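Local coordinates for capsid protein (Bocavirus gorilla/GBoV1/2009, PDB 7LNK), which assembles in sixty copies into the T=1 icosahedral capsid of a bocavirus, serving as its structural capsid protein, at residues Ile125-Glu130 with Ser207-Asn212; Leu164-Asp169 with Ile298-Ala303; Met192-Asp197 with Phe417-Lys422; Gln241-Asn246 with Thr250-Arg255; Leu353-Asn358 with Tyr362-Asp367. One frame throughout, in Å; residues are numbered along the deposited sequence.

Interaction 1: residues Ile125-Glu130 with Ser207-Asn212; sequences IFCDGE and SEFTFN
Cys127 SG lies 4.8 Å from the centroid of the Phe209 ring, 35° off the ring normal, an oblique sulfur-aromatic contact. No hydrogen bond joins the two segments. This is sheet-on-sheet packing inside the jelly-roll barrel expected of a parvovirus capsid protein. Strands 125-128 and 207-212 run almost parallel, 6° apart, with axes 9.2 Å from each other. That spacing belongs to strands facing each other across a hydrophobic interior, not to neighbours in one sheet. Phe209 spans the distance between the strands. Its CG stands anti to its own carbonyl carbon, and the ring reaches across to touch both Ile125 and Cys127. Cys127 CB comes within 3.4 Å of Phe209 CE1, at an angle that is neither face nor edge. The sulfur is anti to the Cys127 backbone N (chi1 -178°), which carries it past CD1. Ile416 of strand 415-420 also packs on Phe209, and strand 86-108 supports the ring from its own sheet through Val96 and Ile98. Ser207 ends the contact on one side, its OG 3.9 Å from Ile125 CG2. That same methyl sits at the edge of the Phe209 ring, close to the ring plane, with Ile125 CG2 3.5 Å from Phe209 CZ.

Interaction 2: residues Leu164-Asp169 with Ile298-Ala303; sequences LNELAD and INTGAA
Glu166 presses its buried side chain against Ile298, Asn299 and Thr300. Its CG is anti to the backbone N (chi1 -175°), and a bend at chi2 turns the carboxylate onto the loop. Glu166 OE2 accepts the N-H of Asn299, N to OE2 3.2 Å. The N-H comes from the anti side, 27° out of the carboxylate plane. Glu166 CG also packs 4.2 Å from Ile298 CG1. Thr300 arrives from the opposite direction, with OG1 3.8 Å from Glu166 CD. Segment 298-303 belongs to the long connection between strands 207-223 and 415-420, the GH loop of the parvovirus jelly roll. Segment 164-169 holds a single short helical turn whose backbone bonds are weak. In contrast to buried Glu166, held over Ile298 and Thr300, the Asn299 side chain lies exposed at the rim. Asp169 and Asp171 add further negative charge near Glu166, which could raise the proton affinity of the group. On the helix side, Leu164 and Leu167 pack on Leu229 and Met348 of a neighbouring subunit.

Interaction 3: residues Met192-Asp197 with Phe417-Lys422; sequences MLENSD and FIKMAK
Leu193 CD1 sits over one face of the Phe417 ring, a CH-pi contact. The methyl is 3.8 Å from the ring centroid and 25° off the normal, displaced toward the rim on the CG side. The two side chains cross at about a right angle. Beside them, Glu194 OE2 and Lys419 NZ form a buried salt bridge, though the modelled separation is too short to be trusted. Lys419 reaches it with a chain fully extended beyond CG, while Glu194 bends at chi2 to turn its carboxylate to the amine. A second shell fixes this carboxylate: Tyr40 OH bonds OE1, and Trp62 NE1 bonds OE2. Phe417 is held in turn by Tyr158, ring edge to ring face. Outward from there, the 3-10 turn 193-195 lies against one sheet of the jelly roll. Strand 415-420 runs in that sheet between strands 62-65 and 123-128, antiparallel to both.

Interaction 4: residues Gln241-Asn246 with Thr250-Arg255; sequences QYIRQN and TASTSR
Tyr242 turns the edge of its ring to Thr253, whose OG1 lies in the ring plane, 3.2 Å from Tyr242 CD1. Ala251 CB approaches obliquely and stands 3.4 Å from Tyr242 OH. No atom of 250-255 lies squarely over a ring face; Leu321 of a neighbouring subunit also packs on this tyrosine. The ring extends along the strand because CG is anti to the Tyr242 backbone N (chi1 173°). The motif is an antiparallel beta hairpin in the GH loop, the region that builds the three-fold protrusions in parvoviruses. Tyr242 and Thr253 form its non-hydrogen-bonded pair. The hydrogen-bonded pairs flank it. Ile243 N gives to Ser252 O at 2.9 Å, and Ser252 N returns a bond to Ile243 O at 3.0 Å. Gln241 N meets Ser254 O at 2.9 Å, and Ser254 N answers to Gln241 O. On the face with Gln241, Ile243, Ser252 and Ser254, the Gln241 amide reaches Ser254. Its NE2 makes a weak bond to Ser254 OG at 3.4 Å, and also bonds Ala280 O of the neighbouring subunit. Strands 240-243 and 252-255 form a two-stranded sheet of their own, far from the barrel and laid against that subunit, where Arg244 forms a salt bridge to its Asp320 and Arg255 one to its Glu142.

Interaction 5: residues Leu353-Asn358 with Tyr362-Asp367; sequences LLYRGN and YNLNAD
A beta hairpin in the GH loop pairs strand 353-357 antiparallel with strand 362-364. Asn363 and Arg356 exchange two backbone bonds: Arg356 N to Asn363 O at 3.0 Å and Asn363 N to Arg356 O at 3.1 Å. Asn365 N continues the pairing with Leu354 O. Leu364 packs on Tyr355, its CD1 over one face of the ring and 4.1 Å from the centroid. CG anti to the Leu364 backbone N (chi1 178°) directs the branch toward the ring, and chi2 sets CD1 over it. The same CD1 touches Leu353 CD2 at 3.8 Å. On the sheet face that carries Tyr355 and Leu364, the Tyr362 ring lies against Gly357, with Tyr362 CD1 3.4 Å from Gly357 N. Near the turn, Asn358 ND2 makes a weak bond to Asn363 OD1 at 2.8 Å, the amide planes 62° apart. Asn358 OD1 takes the N-H groups of Thr360 and Thr361, tying down the turn. The polar ends reach a neighbouring subunit: Tyr355 OH to its Tyr305 OH, Tyr362 OH to its Ala285 O, and Arg356 NH1 to Asp367 of that subunit in a salt bridge. Residues 353-356 also pair antiparallel with a strand there, so the hairpin sheet runs on across the interface.

Overall arrangement
Interactions 1 and 3 share the jelly-roll core, with centres 14 Å apart. Phe126 joins them: its ring packs on Leu193 and Ser196, and its strand is bonded to that of Phe417. Interactions 4 and 5 are GH-loop hairpins on the opposite side of the chain's centre, with centres 21 Å apart and nearest atoms about 6 Å. Both meet the same neighbouring subunit. Interaction 2 stands apart, its centre 36 Å from those of interactions 1 and 5. Interactions 2 and 3 both touch one and the same neighbouring subunit, a different one from that met by interaction 4. Arg356 and Asp367 each bridge to a different neighbour, a cyclic pattern consistent with a three-fold axis.

Interaction 1: residues Ile125-Glu130 with Ser207-Asn212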
# COMPACT_ATOMS: atom_id res chain seq x y z
N ILE A 125 6.00 -90.32 30.27
CA ILE A 125 5.95 -90.43 28.82
C ILE A 125 7.21 -89.81 28.25
O ILE A 125 7.51 -88.65 28.51
CB ILE A 125 4.70 -89.75 28.23
CG1 ILE A 125 3.44 -90.51 28.63
CG2 ILE A 125 4.79 -89.72 26.73
CD1 ILE A 125 2.71 -89.90 29.76
N PHE A 126 7.94 -90.60 27.47
CA PHE A 126 9.16 -90.13 26.83
C PHE A 126 9.19 -90.58 25.38
O PHE A 126 9.16 -91.78 25.12
CB PHE A 126 10.39 -90.62 27.58
CG PHE A 126 11.67 -90.34 26.89
CD1 PHE A 126 12.18 -89.06 26.86
CD2 PHE A 126 12.39 -91.35 26.30
CE1 PHE A 126 13.35 -88.80 26.22
CE2 PHE A 126 13.57 -91.10 25.67
CZ PHE A 126 14.05 -89.82 25.62
N CYS A 127 9.24 -89.64 24.46
CA CYS A 127 9.50 -89.93 23.06
C CYS A 127 10.97 -89.69 22.78
O CYS A 127 11.50 -88.62 23.08
CB CYS A 127 8.65 -89.07 22.13
SG CYS A 127 8.86 -89.42 20.37
N ASP A 128 11.63 -90.69 22.20
CA ASP A 128 13.02 -90.54 21.81
C ASP A 128 13.07 -90.30 20.30
O ASP A 128 12.93 -91.21 19.49
CB ASP A 128 13.80 -91.78 22.21
CG ASP A 128 15.28 -91.65 21.97
OD1 ASP A 128 15.74 -90.56 21.57
OD2 ASP A 128 15.99 -92.65 22.16
N GLY A 129 13.33 -89.05 19.94
CA GLY A 129 13.31 -88.69 18.54
C GLY A 129 14.69 -88.57 17.95
O GLY A 129 14.86 -88.54 16.73
N GLU A 130 15.70 -88.49 18.81
CA GLU A 130 17.07 -88.47 18.33
C GLU A 130 17.68 -89.85 18.32
O GLU A 130 18.83 -89.99 17.90
CB GLU A 130 17.92 -87.54 19.20
CG GLU A 130 17.50 -86.09 19.14
CD GLU A 130 16.37 -85.78 20.09
OE1 GLU A 130 15.90 -86.72 20.77
OE2 GLU A 130 15.95 -84.61 20.17
N SER A 207 -0.47 -85.53 26.32
CA SER A 207 0.73 -85.20 25.57
C SER A 207 0.53 -85.55 24.11
O SER A 207 -0.27 -86.43 23.77
CB SER A 207 1.95 -85.94 26.13
OG SER A 207 1.80 -87.33 26.00
N GLU A 208 1.24 -84.85 23.24
CA GLU A 208 1.17 -85.10 21.81
C GLU A 208 2.56 -84.99 21.20
O GLU A 208 3.42 -84.27 21.71
CB GLU A 208 0.22 -84.14 21.11
CG GLU A 208 0.64 -82.70 21.17
CD GLU A 208 -0.40 -81.79 20.57
OE1 GLU A 208 -1.28 -82.28 19.85
OE2 GLU A 208 -0.33 -80.57 20.83
N PHE A 209 2.76 -85.70 20.10
CA PHE A 209 4.05 -85.80 19.45
C PHE A 209 3.86 -85.71 17.95
O PHE A 209 2.98 -86.38 17.39
CB PHE A 209 4.73 -87.12 19.80
CG PHE A 209 4.94 -87.30 21.26
CD1 PHE A 209 6.04 -86.77 21.88
CD2 PHE A 209 4.02 -87.98 22.02
CE1 PHE A 209 6.22 -86.93 23.23
CE2 PHE A 209 4.20 -88.14 23.36
CZ PHE A 209 5.30 -87.62 23.97
N THR A 210 4.67 -84.89 17.29
CA THR A 210 4.63 -84.75 15.85
C THR A 210 5.91 -85.29 15.26
O THR A 210 6.97 -85.21 15.89
CB THR A 210 4.44 -83.29 15.44
OG1 THR A 210 5.52 -82.51 15.95
CG2 THR A 210 3.14 -82.75 15.99
N PHE A 211 5.82 -85.86 14.07
CA PHE A 211 6.98 -86.35 13.35
C PHE A 211 6.79 -86.07 11.87
O PHE A 211 5.71 -86.29 11.32
CB PHE A 211 7.18 -87.84 13.57
CG PHE A 211 8.33 -88.41 12.82
CD1 PHE A 211 9.61 -88.27 13.29
CD2 PHE A 211 8.13 -89.08 11.63
CE1 PHE A 211 10.67 -88.78 12.60
CE2 PHE A 211 9.19 -89.60 10.94
CZ PHE A 211 10.45 -89.45 11.42
N ASN A 212 7.84 -85.58 11.23
CA ASN A 212 7.84 -85.32 9.80
C ASN A 212 8.69 -86.35 9.09
O ASN A 212 9.89 -86.46 9.36
CB ASN A 212 8.36 -83.91 9.49
CG ASN A 212 7.45 -82.84 10.02
OD1 ASN A 212 7.90 -81.92 10.70
ND2 ASN A 212 6.17 -82.93 9.70

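Interaction 2: residues Leu164-Asp169 with Ile298-Ala303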
# COMPACT_ATOMS: atom_id res chain seq x y z
N LEU A 164 26.82 -108.33 22.30
CA LEU A 164 26.74 -109.67 21.73
C LEU A 164 27.29 -110.64 22.76
O LEU A 164 28.43 -110.49 23.20
CB LEU A 164 27.52 -109.75 20.43
CG LEU A 164 27.25 -110.96 19.53
CD1 LEU A 164 27.52 -110.58 18.10
CD2 LEU A 164 28.03 -112.19 19.92
N ASN A 165 26.48 -111.62 23.15
CA ASN A 165 26.78 -112.37 24.37
C ASN A 165 28.01 -113.25 24.22
O ASN A 165 28.89 -113.24 25.09
CB ASN A 165 25.57 -113.21 24.78
CG ASN A 165 25.71 -113.78 26.16
OD1 ASN A 165 26.33 -113.18 27.03
ND2 ASN A 165 25.15 -114.95 26.38
N GLU A 166 28.10 -114.04 23.15
CA GLU A 166 29.20 -114.98 23.02
C GLU A 166 30.54 -114.27 23.01
O GLU A 166 31.58 -114.85 23.36
CB GLU A 166 29.03 -115.84 21.77
CG GLU A 166 30.07 -116.93 21.61
CD GLU A 166 29.97 -118.01 22.68
OE1 GLU A 166 28.94 -118.09 23.37
OE2 GLU A 166 30.95 -118.76 22.86
N LEU A 167 30.54 -112.99 22.62
CA LEU A 167 31.74 -112.18 22.72
C LEU A 167 32.00 -111.73 24.15
O LEU A 167 33.14 -111.46 24.53
CB LEU A 167 31.62 -110.97 21.80
CG LEU A 167 32.15 -111.05 20.38
CD1 LEU A 167 31.48 -112.13 19.57
CD2 LEU A 167 31.90 -109.71 19.74
N ALA A 168 30.94 -111.56 24.94
CA ALA A 168 31.05 -111.09 26.32
C ALA A 168 30.98 -112.21 27.35
O ALA A 168 31.00 -111.93 28.55
CB ALA A 168 29.98 -110.06 26.61
N ASP A 169 30.85 -113.46 26.95
CA ASP A 169 30.39 -114.45 27.92
C ASP A 169 31.49 -114.99 28.82
O ASP A 169 31.18 -115.78 29.71
CB ASP A 169 29.68 -115.60 27.22
CG ASP A 169 30.54 -116.32 26.22
OD1 ASP A 169 31.67 -115.85 25.95
OD2 ASP A 169 30.10 -117.36 25.72
N ILE A 298 35.12 -118.50 21.14
CA ILE A 298 33.83 -118.95 20.64
C ILE A 298 33.77 -120.46 20.77
O ILE A 298 34.51 -121.18 20.09
CB ILE A 298 33.59 -118.50 19.19
CG1 ILE A 298 33.46 -116.98 19.13
CG2 ILE A 298 32.37 -119.17 18.63
CD1 ILE A 298 33.47 -116.45 17.76
N ASN A 299 32.91 -120.94 21.66
CA ASN A 299 32.65 -122.36 21.81
C ASN A 299 31.41 -122.83 21.05
O ASN A 299 31.04 -124.00 21.16
CB ASN A 299 32.56 -122.72 23.30
CG ASN A 299 31.48 -121.96 24.03
OD1 ASN A 299 30.44 -121.64 23.48
ND2 ASN A 299 31.74 -121.67 25.30
N THR A 300 30.77 -121.95 20.29
CA THR A 300 29.54 -122.28 19.58
C THR A 300 29.79 -122.23 18.08
O THR A 300 30.91 -122.02 17.62
CB THR A 300 28.41 -121.32 19.96
OG1 THR A 300 28.79 -119.97 19.65
CG2 THR A 300 28.10 -121.41 21.43
N GLY A 301 28.73 -122.45 17.32
CA GLY A 301 28.76 -122.30 15.88
C GLY A 301 28.44 -120.88 15.48
O GLY A 301 28.31 -119.97 16.30
N ALA A 302 28.31 -120.68 14.16
CA ALA A 302 28.11 -119.34 13.63
C ALA A 302 26.89 -118.67 14.24
O ALA A 302 26.90 -117.48 14.55
CB ALA A 302 27.99 -119.39 12.11
N ALA A 303 25.82 -119.44 14.42
CA ALA A 303 24.67 -118.92 15.14
C ALA A 303 25.05 -118.68 16.60
O ALA A 303 25.62 -119.55 17.26
CB ALA A 303 23.50 -119.89 15.05

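Interaction 3: residues Met192-Asp197 with Phe417-Lys422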
# COMPACT_ATOMS: atom_id res chain seq x y z
N MET A 192 19.40 -95.81 30.62
CA MET A 192 18.24 -95.59 31.46
C MET A 192 17.42 -94.49 30.81
O MET A 192 17.96 -93.42 30.50
CB MET A 192 18.63 -95.13 32.84
CG MET A 192 19.46 -96.06 33.65
SD MET A 192 19.88 -95.08 35.09
CE MET A 192 20.98 -96.17 35.94
N LEU A 193 16.13 -94.72 30.61
CA LEU A 193 15.33 -93.64 30.06
C LEU A 193 15.15 -92.51 31.06
O LEU A 193 14.76 -91.41 30.66
CB LEU A 193 13.98 -94.17 29.60
CG LEU A 193 14.07 -95.14 28.43
CD1 LEU A 193 12.72 -95.70 28.13
CD2 LEU A 193 14.63 -94.44 27.23
N GLU A 194 15.44 -92.75 32.34
CA GLU A 194 15.39 -91.71 33.36
C GLU A 194 16.52 -90.72 33.23
O GLU A 194 16.54 -89.72 33.96
CB GLU A 194 15.43 -92.35 34.74
CG GLU A 194 14.20 -93.15 35.07
CD GLU A 194 14.23 -94.54 34.50
OE1 GLU A 194 15.19 -94.87 33.78
OE2 GLU A 194 13.29 -95.30 34.75
N ASN A 195 17.47 -90.97 32.34
CA ASN A 195 18.58 -90.05 32.17
C ASN A 195 18.16 -88.85 31.34
O ASN A 195 18.78 -87.79 31.40
CB ASN A 195 19.75 -90.79 31.53
CG ASN A 195 21.05 -90.06 31.65
OD1 ASN A 195 21.27 -89.34 32.62
ND2 ASN A 195 21.94 -90.27 30.69
N SER A 196 17.14 -89.02 30.50
CA SER A 196 16.54 -87.94 29.73
C SER A 196 15.51 -87.16 30.54
O SER A 196 14.94 -87.65 31.51
CB SER A 196 15.91 -88.48 28.46
OG SER A 196 16.90 -89.00 27.60
N ASP A 197 15.28 -85.92 30.12
CA ASP A 197 14.11 -85.16 30.54
C ASP A 197 12.88 -85.74 29.86
O ASP A 197 12.92 -86.06 28.67
CB ASP A 197 14.22 -83.69 30.17
CG ASP A 197 15.31 -82.98 30.91
OD1 ASP A 197 15.84 -83.56 31.87
OD2 ASP A 197 15.61 -81.83 30.56
N PHE A 417 7.99 -93.87 24.85
CA PHE A 417 8.10 -94.76 25.99
C PHE A 417 7.17 -94.29 27.09
O PHE A 417 6.98 -93.08 27.28
CB PHE A 417 9.53 -94.80 26.51
CG PHE A 417 10.50 -95.35 25.52
CD1 PHE A 417 10.67 -96.70 25.39
CD2 PHE A 417 11.24 -94.51 24.73
CE1 PHE A 417 11.55 -97.20 24.49
CE2 PHE A 417 12.13 -95.01 23.83
CZ PHE A 417 12.28 -96.36 23.71
N ILE A 418 6.57 -95.24 27.79
CA ILE A 418 5.63 -94.92 28.85
C ILE A 418 5.82 -95.93 29.97
O ILE A 418 5.97 -97.13 29.72
CB ILE A 418 4.18 -94.92 28.32
CG1 ILE A 418 3.19 -94.51 29.40
CG2 ILE A 418 3.83 -96.26 27.72
CD1 ILE A 418 1.83 -94.20 28.86
N LYS A 419 5.85 -95.44 31.20
CA LYS A 419 5.85 -96.33 32.35
C LYS A 419 4.98 -95.72 33.44
O LYS A 419 4.69 -94.53 33.44
CB LYS A 419 7.23 -96.58 32.93
CG LYS A 419 7.86 -95.41 33.62
CD LYS A 419 9.16 -95.83 34.22
CE LYS A 419 9.81 -94.68 34.94
NZ LYS A 419 11.11 -95.08 35.52
N MET A 420 4.61 -96.56 34.39
CA MET A 420 3.88 -96.09 35.55
C MET A 420 4.86 -95.42 36.50
O MET A 420 5.90 -95.99 36.83
CB MET A 420 3.19 -97.25 36.26
CG MET A 420 2.18 -97.97 35.40
SD MET A 420 1.04 -96.79 34.71
CE MET A 420 0.27 -96.16 36.18
N ALA A 421 4.53 -94.21 36.94
CA ALA A 421 5.33 -93.58 37.97
C ALA A 421 5.31 -94.45 39.22
O ALA A 421 4.26 -94.96 39.62
CB ALA A 421 4.80 -92.18 38.28
N LYS A 422 6.47 -94.64 39.82
CA LYS A 422 6.56 -95.49 40.99
C LYS A 422 5.91 -94.79 42.18
O LYS A 422 6.12 -93.60 42.40
CB LYS A 422 8.01 -95.82 41.30
CG LYS A 422 8.14 -96.78 42.45
CD LYS A 422 9.57 -97.14 42.72
CE LYS A 422 9.65 -98.10 43.88
NZ LYS A 422 11.05 -98.48 44.20

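Interaction 4: residues Gln241-Asn246 with Thr250-Arg255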
# COMPACT_ATOMS: atom_id res chain seq x y z
N GLN A 241 27.16 -112.15 -32.93
CA GLN A 241 27.47 -113.16 -31.94
C GLN A 241 28.45 -114.16 -32.53
O GLN A 241 28.20 -114.76 -33.57
CB GLN A 241 26.20 -113.87 -31.47
CG GLN A 241 25.41 -114.51 -32.56
CD GLN A 241 24.17 -115.17 -32.06
OE1 GLN A 241 23.72 -114.91 -30.95
NE2 GLN A 241 23.57 -116.01 -32.89
N TYR A 242 29.60 -114.29 -31.88
CA TYR A 242 30.56 -115.32 -32.19
C TYR A 242 30.42 -116.45 -31.18
O TYR A 242 30.46 -116.22 -29.98
CB TYR A 242 31.98 -114.78 -32.16
CG TYR A 242 33.03 -115.85 -32.32
CD1 TYR A 242 33.31 -116.40 -33.56
CD2 TYR A 242 33.74 -116.32 -31.23
CE1 TYR A 242 34.26 -117.37 -33.71
CE2 TYR A 242 34.69 -117.29 -31.37
CZ TYR A 242 34.94 -117.82 -32.61
OH TYR A 242 35.90 -118.79 -32.76
N ILE A 243 30.25 -117.67 -31.68
CA ILE A 243 30.12 -118.84 -30.84
C ILE A 243 31.34 -119.70 -31.07
O ILE A 243 31.60 -120.13 -32.20
CB ILE A 243 28.82 -119.61 -31.14
CG1 ILE A 243 27.62 -118.72 -30.85
CG2 ILE A 243 28.73 -120.84 -30.27
CD1 ILE A 243 26.32 -119.27 -31.36
N ARG A 244 32.10 -119.94 -30.01
CA ARG A 244 33.34 -120.69 -30.12
C ARG A 244 33.04 -122.14 -30.46
O ARG A 244 31.92 -122.62 -30.29
CB ARG A 244 34.13 -120.62 -28.82
CG ARG A 244 33.57 -121.51 -27.75
CD ARG A 244 34.42 -121.54 -26.52
NE ARG A 244 34.38 -120.27 -25.81
CZ ARG A 244 35.25 -119.90 -24.89
NH1 ARG A 244 36.25 -120.70 -24.56
NH2 ARG A 244 35.12 -118.72 -24.28
N GLN A 245 34.04 -122.84 -30.98
CA GLN A 245 33.88 -124.25 -31.31
C GLN A 245 33.50 -125.06 -30.08
O GLN A 245 34.18 -125.00 -29.06
CB GLN A 245 35.16 -124.81 -31.92
CG GLN A 245 35.02 -126.24 -32.39
CD GLN A 245 36.24 -126.72 -33.11
OE1 GLN A 245 37.18 -125.97 -33.34
NE2 GLN A 245 36.23 -127.99 -33.49
N ASN A 246 32.40 -125.80 -30.17
CA ASN A 246 31.95 -126.68 -29.09
C ASN A 246 31.89 -128.10 -29.63
O ASN A 246 31.02 -128.42 -30.45
CB ASN A 246 30.59 -126.24 -28.57
CG ASN A 246 30.19 -126.96 -27.30
OD1 ASN A 246 31.04 -127.33 -26.50
ND2 ASN A 246 28.90 -127.15 -27.11
N THR A 250 31.16 -126.39 -35.34
CA THR A 250 32.16 -125.43 -35.77
C THR A 250 31.86 -124.05 -35.20
O THR A 250 30.71 -123.66 -35.01
CB THR A 250 32.20 -125.37 -37.30
OG1 THR A 250 32.51 -126.67 -37.81
CG2 THR A 250 33.25 -124.40 -37.79
N ALA A 251 32.93 -123.30 -34.91
CA ALA A 251 32.77 -121.91 -34.50
C ALA A 251 32.08 -121.11 -35.59
O ALA A 251 32.40 -121.24 -36.77
CB ALA A 251 34.12 -121.30 -34.17
N SER A 252 31.13 -120.28 -35.19
CA SER A 252 30.33 -119.52 -36.14
C SER A 252 30.29 -118.05 -35.75
O SER A 252 30.37 -117.70 -34.58
CB SER A 252 28.90 -120.06 -36.22
OG SER A 252 28.23 -119.90 -34.98
N THR A 253 30.17 -117.21 -36.77
CA THR A 253 29.98 -115.78 -36.61
C THR A 253 28.71 -115.41 -37.36
O THR A 253 28.59 -115.68 -38.56
CB THR A 253 31.17 -115.00 -37.16
OG1 THR A 253 32.35 -115.35 -36.42
CG2 THR A 253 30.95 -113.52 -37.05
N SER A 254 27.75 -114.83 -36.66
CA SER A 254 26.46 -114.55 -37.27
C SER A 254 25.83 -113.34 -36.61
O SER A 254 26.21 -112.93 -35.52
CB SER A 254 25.52 -115.76 -37.18
OG SER A 254 25.23 -116.07 -35.83
N ARG A 255 24.85 -112.78 -37.30
CA ARG A 255 24.07 -111.67 -36.77
C ARG A 255 23.10 -112.20 -35.73
O ARG A 255 22.41 -113.20 -35.96
CB ARG A 255 23.32 -110.98 -37.90
CG ARG A 255 22.62 -109.71 -37.52
CD ARG A 255 21.86 -109.17 -38.70
NE ARG A 255 22.75 -108.81 -39.80
CZ ARG A 255 23.36 -107.64 -39.92
NH1 ARG A 255 23.17 -106.70 -39.01
NH2 ARG A 255 24.15 -107.40 -40.95

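Interaction 5: residues Leu353-Asn358 with Tyr362-Asp367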
# COMPACT_ATOMS: atom_id res chain seq x y z
N LEU A 353 16.18 -114.22 -12.22
CA LEU A 353 17.15 -115.30 -12.13
C LEU A 353 18.33 -115.00 -13.04
O LEU A 353 18.22 -114.24 -14.01
CB LEU A 353 16.54 -116.65 -12.50
CG LEU A 353 15.50 -117.22 -11.54
CD1 LEU A 353 14.89 -118.46 -12.12
CD2 LEU A 353 16.15 -117.53 -10.21
N LEU A 354 19.47 -115.60 -12.72
CA LEU A 354 20.70 -115.41 -13.49
C LEU A 354 21.31 -116.76 -13.79
O LEU A 354 21.57 -117.55 -12.88
CB LEU A 354 21.69 -114.53 -12.73
CG LEU A 354 23.02 -114.31 -13.44
CD1 LEU A 354 22.79 -113.61 -14.75
CD2 LEU A 354 23.94 -113.50 -12.57
N TYR A 355 21.52 -117.03 -15.07
CA TYR A 355 22.11 -118.26 -15.56
C TYR A 355 23.40 -117.93 -16.30
O TYR A 355 23.46 -116.91 -16.99
CB TYR A 355 21.15 -118.98 -16.50
CG TYR A 355 19.91 -119.51 -15.83
CD1 TYR A 355 19.86 -120.80 -15.35
CD2 TYR A 355 18.81 -118.69 -15.63
CE1 TYR A 355 18.74 -121.28 -14.74
CE2 TYR A 355 17.69 -119.17 -15.00
CZ TYR A 355 17.66 -120.46 -14.56
OH TYR A 355 16.54 -120.94 -13.93
N ARG A 356 24.43 -118.76 -16.15
CA ARG A 356 25.58 -118.65 -17.02
C ARG A 356 25.67 -119.88 -17.90
O ARG A 356 25.46 -121.01 -17.45
CB ARG A 356 26.91 -118.48 -16.27
CG ARG A 356 27.33 -119.61 -15.38
CD ARG A 356 28.73 -119.37 -14.85
NE ARG A 356 28.82 -118.19 -14.01
CZ ARG A 356 28.54 -118.17 -12.71
NH1 ARG A 356 28.65 -117.05 -12.02
NH2 ARG A 356 28.13 -119.28 -12.10
N GLY A 357 25.96 -119.65 -19.18
CA GLY A 357 26.18 -120.76 -20.09
C GLY A 357 27.52 -121.42 -19.83
O GLY A 357 28.54 -120.76 -19.64
N ASN A 358 27.51 -122.74 -19.82
CA ASN A 358 28.71 -123.55 -19.83
C ASN A 358 29.10 -123.97 -21.24
O ASN A 358 29.99 -124.80 -21.41
CB ASN A 358 28.55 -124.77 -18.92
CG ASN A 358 27.39 -125.64 -19.32
OD1 ASN A 358 27.06 -125.77 -20.49
ND2 ASN A 358 26.76 -126.25 -18.33
N TYR A 362 22.49 -123.69 -19.80
CA TYR A 362 22.59 -122.62 -18.82
C TYR A 362 22.31 -123.17 -17.43
O TYR A 362 21.36 -123.92 -17.24
CB TYR A 362 21.61 -121.49 -19.13
CG TYR A 362 21.92 -120.71 -20.37
CD1 TYR A 362 22.77 -119.62 -20.32
CD2 TYR A 362 21.37 -121.06 -21.59
CE1 TYR A 362 23.06 -118.91 -21.45
CE2 TYR A 362 21.66 -120.35 -22.72
CZ TYR A 362 22.51 -119.27 -22.64
OH TYR A 362 22.81 -118.55 -23.77
N ASN A 363 23.14 -122.78 -16.48
CA ASN A 363 23.02 -123.24 -15.10
C ASN A 363 22.78 -122.05 -14.20
O ASN A 363 23.34 -120.97 -14.41
CB ASN A 363 24.27 -123.98 -14.66
CG ASN A 363 24.49 -125.24 -15.46
OD1 ASN A 363 25.59 -125.48 -15.96
ND2 ASN A 363 23.45 -126.04 -15.60
N LEU A 364 21.93 -122.24 -13.20
CA LEU A 364 21.53 -121.15 -12.33
C LEU A 364 22.69 -120.64 -11.50
O LEU A 364 23.44 -121.43 -10.92
CB LEU A 364 20.40 -121.60 -11.42
CG LEU A 364 19.92 -120.53 -10.44
CD1 LEU A 364 19.33 -119.37 -11.20
CD2 LEU A 364 18.92 -121.10 -9.47
N ASN A 365 22.84 -119.33 -11.44
CA ASN A 365 23.76 -118.68 -10.52
C ASN A 365 22.98 -118.41 -9.25
O ASN A 365 22.05 -117.60 -9.23
CB ASN A 365 24.31 -117.40 -11.13
CG ASN A 365 25.37 -116.75 -10.28
OD1 ASN A 365 25.47 -117.00 -9.08
ND2 ASN A 365 26.18 -115.90 -10.89
N ALA A 366 23.37 -119.08 -8.16
CA ALA A 366 22.57 -119.01 -6.94
C ALA A 366 22.76 -117.68 -6.23
O ALA A 366 21.79 -117.04 -5.82
CB ALA A 366 22.93 -120.17 -6.02
N ASP A 367 24.00 -117.24 -6.09
CA ASP A 367 24.32 -116.03 -5.35
C ASP A 367 24.65 -114.92 -6.33
O ASP A 367 25.68 -114.96 -7.00
CB ASP A 367 25.49 -116.28 -4.40
CG ASP A 367 25.13 -117.20 -3.27
OD1 ASP A 367 23.92 -117.40 -3.03
OD2 ASP A 367 26.04 -117.75 -2.62